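Local structure of lovastatin nonaketide synthase, polyketide synthase component (Aspergillus terreus, 7CPX) at residues Ala651-Ser656 against Trp797-Asp802. The protein is the homodimeric polyketide synthase that, with its partner enoyl reductase LovC, builds dihydromonacolin L, the nonaketide precursor of lovastatin, from malonyl-CoA. The protein carries 2 engineered substitutions. Numbering follows the deposited sequence.
Sequences AVVGHS and WYSSVD
Val653 reaches across to the 797-802 segment with both of its methyl groups. CG1 meets the indole of Trp797 obliquely, near NE1 and CZ2, while CG2 turns to Ser800. The chi1 of -48° sends CG1 anti to the carbonyl carbon and so divides the two methyls between these partners. Trp797 CG lies anti to its own backbone N (chi1 173°), and the pyrrole edge of the ring comes up to the methyl of Ala651, near the ring plane. Glu659 and Cys662 of helix 657-665 also touch Trp797. On the other face of the sheet, Val652 CG2 packs on Tyr798 CB at 4.2 Å, both side chains also touching Ala835 of helix 828-838; Tyr798 OH is hydrogen-bonded to Thr838 OG1. Between the backbones, Tyr798 N donates to Ala651 O at 2.9 Å, and Val653 N to Tyr798 O at 3.3 Å. Past the strand ends, Ser800 OG takes over, donating to Val653 O over 3.1 Å from above the carbonyl plane. Here the outermost strand 797-798 pairs in parallel with 648-652 in the sheet of the malonyl-CoA:ACP transacylase domain. The turn that follows Val653 carries Gly654 and Ser656 of a GxSxG pattern leading into helix 657-665, consistent with the nucleophile elbow of acyltransferases.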
loop_
_atom_site.group_PDB
_atom_site.type_symbol
_atom_site.label_atom_id
_atom_site.label_comp_id
_atom_site.label_asym_id
_atom_site.label_seq_id
_atom_site.Cartn_x
_atom_site.Cartn_y
_atom_site.Cartn_z
ATOM N N ALA A 651 -37.672 -67.094 -19.802
ATOM C CA ALA A 651 -38.584 -67.937 -19.042
ATOM C C ALA A 651 -37.950 -69.276 -18.697
ATOM O O ALA A 651 -37.348 -69.933 -19.551
ATOM C CB ALA A 651 -39.883 -68.171 -19.820
ATOM N N VAL A 652 -38.097 -69.668 -17.432
ATOM C CA VAL A 652 -37.768 -71.004 -16.953
ATOM C C VAL A 652 -38.943 -71.494 -16.121
ATOM O O VAL A 652 -39.439 -70.767 -15.254
ATOM C CB VAL A 652 -36.470 -71.023 -16.124
ATOM C CG1 VAL A 652 -36.377 -72.306 -15.309
ATOM C CG2 VAL A 652 -35.262 -70.888 -17.031
ATOM N N VAL A 653 -39.386 -72.719 -16.382
ATOM C CA VAL A 653 -40.574 -73.248 -15.725
ATOM C C VAL A 653 -40.207 -73.744 -14.334
ATOM O O VAL A 653 -39.055 -74.099 -14.055
ATOM C CB VAL A 653 -41.218 -74.374 -16.561
ATOM C CG1 VAL A 653 -41.382 -73.965 -18.028
ATOM C CG2 VAL A 653 -40.421 -75.655 -16.433
ATOM N N GLY A 654 -41.201 -73.772 -13.451
ATOM C CA GLY A 654 -41.033 -74.347 -12.132
ATOM C C GLY A 654 -41.603 -75.747 -12.061
ATOM O O GLY A 654 -41.188 -76.631 -12.816
ATOM N N HIS A 655 -42.559 -75.961 -11.160
ATOM C CA HIS A 655 -43.239 -77.239 -11.029
ATOM C C HIS A 655 -44.735 -77.005 -10.880
ATOM O O HIS A 655 -45.168 -76.005 -10.302
ATOM C CB HIS A 655 -42.710 -78.036 -9.829
ATOM C CG HIS A 655 -42.888 -77.341 -8.515
ATOM N ND1 HIS A 655 -41.970 -76.441 -8.018
ATOM C CD2 HIS A 655 -43.877 -77.415 -7.593
ATOM C CE1 HIS A 655 -42.387 -75.990 -6.848
ATOM N NE2 HIS A 655 -43.542 -76.566 -6.567
ATOM N N SER A 656 -45.521 -77.939 -11.413
ATOM C CA SER A 656 -46.984 -77.895 -11.332
ATOM C C SER A 656 -47.442 -76.555 -11.895
ATOM O O SER A 656 -47.180 -76.286 -13.081
ATOM C CB SER A 656 -47.401 -78.192 -9.892
ATOM O OG SER A 656 -48.812 -78.170 -9.755
ATOM N N TRP A 797 -37.654 -69.499 -23.751
ATOM C CA TRP A 797 -38.329 -70.299 -22.741
ATOM C C TRP A 797 -37.670 -71.666 -22.649
ATOM O O TRP A 797 -37.399 -72.304 -23.671
ATOM C CB TRP A 797 -39.818 -70.437 -23.078
ATOM C CG TRP A 797 -40.573 -71.366 -22.190
ATOM C CD1 TRP A 797 -41.149 -71.067 -20.992
ATOM C CD2 TRP A 797 -40.853 -72.746 -22.437
ATOM N NE1 TRP A 797 -41.766 -72.178 -20.473
ATOM C CE2 TRP A 797 -41.599 -73.223 -21.341
ATOM C CE3 TRP A 797 -40.545 -73.627 -23.477
ATOM C CZ2 TRP A 797 -42.039 -74.542 -21.256
ATOM C CZ3 TRP A 797 -40.979 -74.934 -23.390
ATOM C CH2 TRP A 797 -41.721 -75.379 -22.289
ATOM N N TYR A 798 -37.416 -72.110 -21.420
ATOM C CA TYR A 798 -36.712 -73.360 -21.163
ATOM C C TYR A 798 -37.533 -74.207 -20.204
ATOM O O TYR A 798 -37.842 -73.766 -19.092
ATOM C CB TYR A 798 -35.320 -73.097 -20.584
ATOM C CG TYR A 798 -34.433 -72.272 -21.486
ATOM C CD1 TYR A 798 -34.490 -70.885 -21.467
ATOM C CD2 TYR A 798 -33.542 -72.878 -22.359
ATOM C CE1 TYR A 798 -33.682 -70.126 -22.289
ATOM C CE2 TYR A 798 -32.730 -72.128 -23.185
ATOM C CZ TYR A 798 -32.804 -70.752 -23.147
ATOM O OH TYR A 798 -31.997 -70.000 -23.969
ATOM N N SER A 799 -37.885 -75.414 -20.635
ATOM C CA SER A 799 -38.576 -76.352 -19.766
ATOM C C SER A 799 -37.614 -76.946 -18.742
ATOM O O SER A 799 -36.400 -77.009 -18.954
ATOM C CB SER A 799 -39.213 -77.470 -20.589
ATOM O OG SER A 799 -39.781 -78.460 -19.748
ATOM N N SER A 800 -38.179 -77.386 -17.619
ATOM C CA SER A 800 -37.416 -78.022 -16.553
ATOM C C SER A 800 -38.076 -79.343 -16.186
ATOM O O SER A 800 -37.401 -80.293 -15.773
ATOM C CB SER A 800 -37.329 -77.111 -15.329
ATOM O OG SER A 800 -38.564 -77.068 -14.635
ATOM N N VAL A 801 -39.401 -79.406 -16.333
ATOM C CA VAL A 801 -40.111 -80.674 -16.191
ATOM C C VAL A 801 -39.521 -81.699 -17.149
ATOM O O VAL A 801 -39.220 -82.837 -16.770
ATOM C CB VAL A 801 -41.616 -80.467 -16.434
ATOM C CG1 VAL A 801 -42.278 -81.755 -16.896
ATOM C CG2 VAL A 801 -42.283 -79.933 -15.173
ATOM N N ASP A 802 -39.350 -81.305 -18.406
ATOM C CA ASP A 802 -38.542 -82.042 -19.364
ATOM C C ASP A 802 -37.158 -81.407 -19.373
ATOM O O ASP A 802 -37.028 -80.201 -19.610
ATOM C CB ASP A 802 -39.168 -82.008 -20.757
ATOM C CG ASP A 802 -38.360 -82.784 -21.776
ATOM O OD1 ASP A 802 -38.398 -84.032 -21.743
ATOM O OD2 ASP A 802 -37.684 -82.145 -22.609
#